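Local structure of sugar isomerase (Sinorhizobium meliloti, 3QC0) at residues R52-A56 with N57-L61; I35-R39 with D40-A44. The protein binds zinc in a xylose isomerase-like TIM barrel and probably interconverts sugars, although its substrate is not established. One frame throughout, in Å; residues are numbered along the deposited sequence.

Interaction 1. Residues R52-A56 with N57-L61; sequences RIVRA and NGLKL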
loop_
_atom_site.group_PDB
_atom_site.type_symbol
_atom_site.label_atom_id
_atom_site.label_comp_id
_atom_site.label_asym_id
_atom_site.label_seq_id
_atom_site.Cartn_x
_atom_site.Cartn_y
_atom_site.Cartn_z
ATOM N N ARG A 52 -19.500 -15.136 -29.525
ATOM C CA ARG A 52 -19.869 -14.875 -30.922
ATOM C C ARG A 52 -19.397 -13.482 -31.346
ATOM O O ARG A 52 -18.787 -13.334 -32.414
ATOM C CB ARG A 52 -21.370 -15.010 -31.109
ATOM C CG ARG A 52 -21.795 -14.868 -32.586
ATOM C CD ARG A 52 -23.293 -14.561 -32.751
ATOM N NE ARG A 52 -23.666 -13.217 -32.296
ATOM C CZ ARG A 52 -23.358 -12.075 -32.918
ATOM N NH1 ARG A 52 -22.658 -12.073 -34.052
ATOM N NH2 ARG A 52 -23.749 -10.918 -32.397
ATOM N N ILE A 53 -19.650 -12.476 -30.493
ATOM C CA ILE A 53 -19.198 -11.099 -30.738
ATOM C C ILE A 53 -17.683 -11.046 -30.827
ATOM O O ILE A 53 -17.113 -10.433 -31.720
ATOM C CB ILE A 53 -19.686 -10.135 -29.641
ATOM C CG1 ILE A 53 -21.207 -9.993 -29.701
ATOM C CG2 ILE A 53 -18.965 -8.766 -29.736
ATOM C CD1 ILE A 53 -21.844 -9.276 -28.525
ATOM N N VAL A 54 -17.006 -11.696 -29.874
ATOM C CA VAL A 54 -15.557 -11.762 -29.953
ATOM C C VAL A 54 -15.038 -12.334 -31.279
ATOM O O VAL A 54 -14.160 -11.749 -31.915
ATOM C CB VAL A 54 -14.981 -12.575 -28.744
ATOM C CG1 VAL A 54 -13.522 -12.927 -28.972
ATOM C CG2 VAL A 54 -15.232 -11.773 -27.453
ATOM N N ARG A 55 -15.584 -13.478 -31.693
ATOM C CA ARG A 55 -15.088 -14.140 -32.894
ATOM C C ARG A 55 -15.501 -13.359 -34.163
ATOM O O ARG A 55 -14.706 -13.239 -35.059
ATOM C CB ARG A 55 -15.535 -15.616 -32.960
ATOM C CG ARG A 55 -14.775 -16.519 -31.933
ATOM C CD ARG A 55 -15.174 -17.988 -32.030
ATOM N NE ARG A 55 -16.611 -18.159 -31.829
ATOM C CZ ARG A 55 -17.224 -18.331 -30.653
ATOM N NH1 ARG A 55 -16.544 -18.370 -29.501
ATOM N NH2 ARG A 55 -18.551 -18.450 -30.635
ATOM N N ALA A 56 -16.696 -12.777 -34.163
ATOM C CA ALA A 56 -17.196 -12.015 -35.345
ATOM C C ALA A 56 -16.369 -10.770 -35.627
ATOM O O ALA A 56 -16.140 -10.391 -36.774
ATOM C CB ALA A 56 -18.662 -11.636 -35.150
ATOM N N ASN A 57 -15.895 -10.127 -34.558
ATOM C CA ASN A 57 -15.136 -8.900 -34.683
ATOM C C ASN A 57 -13.633 -9.108 -34.541
ATOM O O ASN A 57 -12.875 -8.156 -34.595
ATOM C CB ASN A 57 -15.657 -7.899 -33.661
ATOM C CG ASN A 57 -17.082 -7.491 -33.949
ATOM O OD1 ASN A 57 -17.325 -6.644 -34.810
ATOM N ND2 ASN A 57 -18.030 -8.093 -33.254
ATOM N N GLY A 58 -13.200 -10.352 -34.381
ATOM C CA GLY A 58 -11.778 -10.663 -34.300
ATOM C C GLY A 58 -11.115 -10.031 -33.061
ATOM O O GLY A 58 -9.952 -9.639 -33.135
ATOM N N LEU A 59 -11.858 -9.919 -31.959
ATOM C CA LEU A 59 -11.356 -9.206 -30.743
ATOM C C LEU A 59 -10.336 -10.046 -30.013
ATOM O O LEU A 59 -10.531 -11.244 -29.817
ATOM C CB LEU A 59 -12.495 -8.871 -29.770
ATOM C CG LEU A 59 -13.665 -7.988 -30.210
ATOM C CD1 LEU A 59 -14.656 -7.786 -29.049
ATOM C CD2 LEU A 59 -13.197 -6.660 -30.750
ATOM N N LYS A 60 -9.254 -9.390 -29.576
ATOM C CA LYS A 60 -8.323 -9.956 -28.596
ATOM C C LYS A 60 -8.881 -9.647 -27.212
ATOM O O LYS A 60 -9.438 -8.571 -26.991
ATOM C CB LYS A 60 -6.927 -9.346 -28.761
ATOM C CG LYS A 60 -6.032 -9.522 -27.533
ATOM C CD LYS A 60 -4.631 -8.940 -27.742
ATOM C CE LYS A 60 -3.767 -9.797 -28.668
ATOM N NZ LYS A 60 -3.680 -11.225 -28.276
ATOM N N LEU A 61 -8.773 -10.601 -26.298
ATOM C CA LEU A 61 -9.015 -10.343 -24.879
ATOM C C LEU A 61 -7.666 -10.337 -24.170
ATOM O O LEU A 61 -6.968 -11.353 -24.136
ATOM C CB LEU A 61 -9.923 -11.383 -24.248
ATOM C CG LEU A 61 -11.408 -11.008 -24.217
ATOM C CD1 LEU A 61 -12.014 -10.940 -25.615
ATOM C CD2 LEU A 61 -12.182 -11.954 -23.293
HETATM O O HOH W 1 -11.173 -13.140 -31.706
#
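V54 presents the two arms of its fork to the chain that doubles back past it. CG2 butts against the CD1 methyl of L61 at 3.8 Å, the two side chains crossing at about a right angle, while CG1 lies over the start of the returning backbone, 3.5 Å from L59 O and 4.3 Å from L59 CB. CG1 stands anti to the backbone N (chi1 167°), and this rotation turns it to L59 while both arms stay close to the same L61 methyl. L59 fills the hollow beside this ridge, its CD1 coming within 4.2 Å of V54 CA, with V24 and L28 of helix 20-29 against its flank.

The turn that brings these residues back is a Schellman motif ending helix 47-57: G58 adopts positive phi, L59 N bonds V54 O at 2.9 Å, and G58 N makes a weak bond to R55 O. One water bridges V54 O, weakly, and L59 O. Just before the turn, N57 folds its amide back alongside I53, pointing the same way. Its ND2 donates to I53 O at 2.9 Å, and N57 N reaches the same oxygen from the opposite face of the carbonyl plane, so two N-H groups of one residue grip I53 O, and the ND2 bond holds the amide folded back beside the CG2 methyl of I53, 3.7 Å from N57 ND2.

Interaction 2. Residues I35-R39 with D40-A44; sequences IAPWR and DQVAA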
loop_
_atom_site.group_PDB
_atom_site.type_symbol
_atom_site.label_atom_id
_atom_site.label_comp_id
_atom_site.label_asym_id
_atom_site.label_seq_id
_atom_site.Cartn_x
_atom_site.Cartn_y
_atom_site.Cartn_z
ATOM N N ILE A 35 -9.997 -5.939 -25.668
ATOM C CA ILE A 35 -10.793 -5.626 -24.499
ATOM C C ILE A 35 -10.387 -6.565 -23.365
ATOM O O ILE A 35 -9.738 -7.589 -23.585
ATOM C CB ILE A 35 -12.327 -5.730 -24.772
ATOM C CG1 ILE A 35 -12.741 -7.145 -25.243
ATOM C CG2 ILE A 35 -12.741 -4.688 -25.829
ATOM C CD1 ILE A 35 -14.200 -7.427 -25.017
ATOM N N ALA A 36 -10.820 -6.213 -22.164
ATOM C CA ALA A 36 -10.800 -7.126 -21.027
ATOM C C ALA A 36 -12.125 -6.984 -20.305
ATOM O O ALA A 36 -12.338 -6.028 -19.555
ATOM C CB ALA A 36 -9.604 -6.828 -20.099
ATOM N N PRO A 37 -13.067 -7.906 -20.575
ATOM C CA PRO A 37 -14.329 -7.868 -19.886
ATOM C C PRO A 37 -14.276 -8.546 -18.524
ATOM O O PRO A 37 -13.325 -9.275 -18.214
ATOM C CB PRO A 37 -15.240 -8.660 -20.805
ATOM C CG PRO A 37 -14.336 -9.759 -21.309
ATOM C CD PRO A 37 -12.962 -9.082 -21.458
ATOM N N TRP A 38 -15.324 -8.294 -17.748
ATOM C CA TRP A 38 -15.509 -8.918 -16.473
ATOM C C TRP A 38 -16.561 -10.009 -16.540
ATOM O O TRP A 38 -17.485 -9.978 -17.390
ATOM C CB TRP A 38 -15.900 -7.868 -15.429
ATOM C CG TRP A 38 -14.795 -6.936 -15.089
ATOM C CD1 TRP A 38 -14.083 -6.146 -15.935
ATOM C CD2 TRP A 38 -14.217 -6.736 -13.789
ATOM N NE1 TRP A 38 -13.115 -5.458 -15.246
ATOM C CE2 TRP A 38 -13.189 -5.807 -13.932
ATOM C CE3 TRP A 38 -14.505 -7.234 -12.522
ATOM C CZ2 TRP A 38 -12.444 -5.348 -12.850
ATOM C CZ3 TRP A 38 -13.739 -6.782 -11.447
ATOM C CH2 TRP A 38 -12.718 -5.881 -11.632
ATOM N N ARG A 39 -16.476 -10.960 -15.621
ATOM C CA ARG A 39 -17.338 -12.135 -15.684
ATOM C C ARG A 39 -18.813 -11.789 -15.532
ATOM O O ARG A 39 -19.660 -12.443 -16.150
ATOM C CB ARG A 39 -16.925 -13.137 -14.623
ATOM C CG ARG A 39 -15.540 -13.739 -14.924
ATOM C CD ARG A 39 -15.115 -14.634 -13.823
ATOM N NE ARG A 39 -15.893 -15.847 -13.734
ATOM C CZ ARG A 39 -15.964 -16.626 -12.655
ATOM N NH1 ARG A 39 -15.339 -16.277 -11.529
ATOM N NH2 ARG A 39 -16.634 -17.720 -12.659
ATOM N N ASP A 40 -19.114 -10.760 -14.755
ATOM C CA ASP A 40 -20.517 -10.334 -14.559
ATOM C C ASP A 40 -21.063 -9.752 -15.835
ATOM O O ASP A 40 -22.232 -9.995 -16.152
ATOM C CB ASP A 40 -20.720 -9.394 -13.357
ATOM C CG ASP A 40 -19.882 -8.122 -13.405
ATOM O OD1 ASP A 40 -18.914 -8.002 -14.162
ATOM O OD2 ASP A 40 -20.211 -7.213 -12.605
ATOM N N GLN A 41 -20.230 -9.023 -16.572
ATOM C CA GLN A 41 -20.639 -8.439 -17.857
ATOM C C GLN A 41 -20.898 -9.525 -18.885
ATOM O O GLN A 41 -21.865 -9.440 -19.689
ATOM C CB GLN A 41 -19.574 -7.496 -18.386
ATOM C CG GLN A 41 -19.310 -6.290 -17.457
ATOM C CD GLN A 41 -18.156 -5.436 -17.926
ATOM O OE1 GLN A 41 -17.088 -5.955 -18.262
ATOM N NE2 GLN A 41 -18.353 -4.090 -17.932
ATOM N N VAL A 42 -20.023 -10.531 -18.919
ATOM C CA VAL A 42 -20.203 -11.680 -19.804
ATOM C C VAL A 42 -21.471 -12.447 -19.444
ATOM O O VAL A 42 -22.267 -12.826 -20.375
ATOM C CB VAL A 42 -18.933 -12.597 -19.771
ATOM C CG1 VAL A 42 -19.162 -13.971 -20.501
ATOM C CG2 VAL A 42 -17.705 -11.808 -20.326
ATOM N N ALA A 43 -21.729 -12.632 -18.147
ATOM C CA ALA A 43 -22.893 -13.375 -17.691
ATOM C C ALA A 43 -24.159 -12.626 -18.055
ATOM O O ALA A 43 -25.182 -13.255 -18.413
ATOM C CB ALA A 43 -22.898 -13.599 -16.206
ATOM N N ALA A 44 -24.128 -11.302 -17.962
ATOM C CA ALA A 44 -25.364 -10.501 -18.241
ATOM C C ALA A 44 -25.827 -10.602 -19.697
ATOM O O ALA A 44 -27.064 -10.554 -19.945
ATOM C CB ALA A 44 -25.164 -9.057 -17.874
#
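The Q41 side chain turns back along the first turn of its helix to meet W38, and its hydrogen bond is the main polar side-chain link here. Q41 OE1 accepts from W38 N at 3.0 Å, a fairly straight bond (161° at the hydrogen) with the donor tilted 18° from the plane of the side-chain carbonyl. This is one half of a capping box; the indole offers no acceptor for the return bond to Q41 N. CG lies anti to the carbonyl carbon (chi1 -62°) and the chain is extended beyond it, which carries the amide back past W38 O to the N-cap residue. The amide stands nearly perpendicular to the indole, and OE1 lies 3.6 Å from W38 CB. D40, two residues on from W38, also comes near: its OD1 is 3.3 Å from W38 CB and accepts a weak, strongly bent bond from Q41 N.

Backbone bonds start the helix. W38 O, at the N-cap position, receives V42 N at 3.0 Å, and R39 O receives A43 N one residue further on.

Between the two segments the apolar contact is that of P37 with V42, whose side chains meet at an oblique angle. The CG2 methyl of V42 touches P37 CB at 4.0 Å and also rests 3.5 Å from W38 O, the acceptor of its own backbone N-H.

Charged and polar groups also reach outward, R39 forming salt bridges with E91 and D84 of helix 75-94 and W38 NE1 bonding N10. The W38 side chain comes within about 4 Å of that of the zinc ligand E248 and about 7 Å of the zinc ion, consistent with a place in the pocket wall. The segment thus carries strand 34-36 into helix 39-45, with P37 touching both L61 of strand 60-68 and F20 of helix 20-29.

Overall arrangement
Interactions 2 and 1 come in series along the chain, their centres 13 Å apart on the same side of the chain's centre. In interaction 2 the chain leaves strand 34-36 and enters helix 39-45; helix 47-57 follows, and interaction 1 returns it to strand 60-68, the parallel neighbour of strand 34-36. Together they mark the two ends of one beta-alpha-beta crossover in the eight-stranded barrel. The ends touch directly: K60 O and I35 N lie 3.0 Å apart, probably hydrogen-bonded, and L61 CD2 packs on P37 CD at 3.5 Å. Interaction 2 lies near the zinc site, whereas the side chain of L61 in interaction 1 lies about 14 Å from the zinc ion.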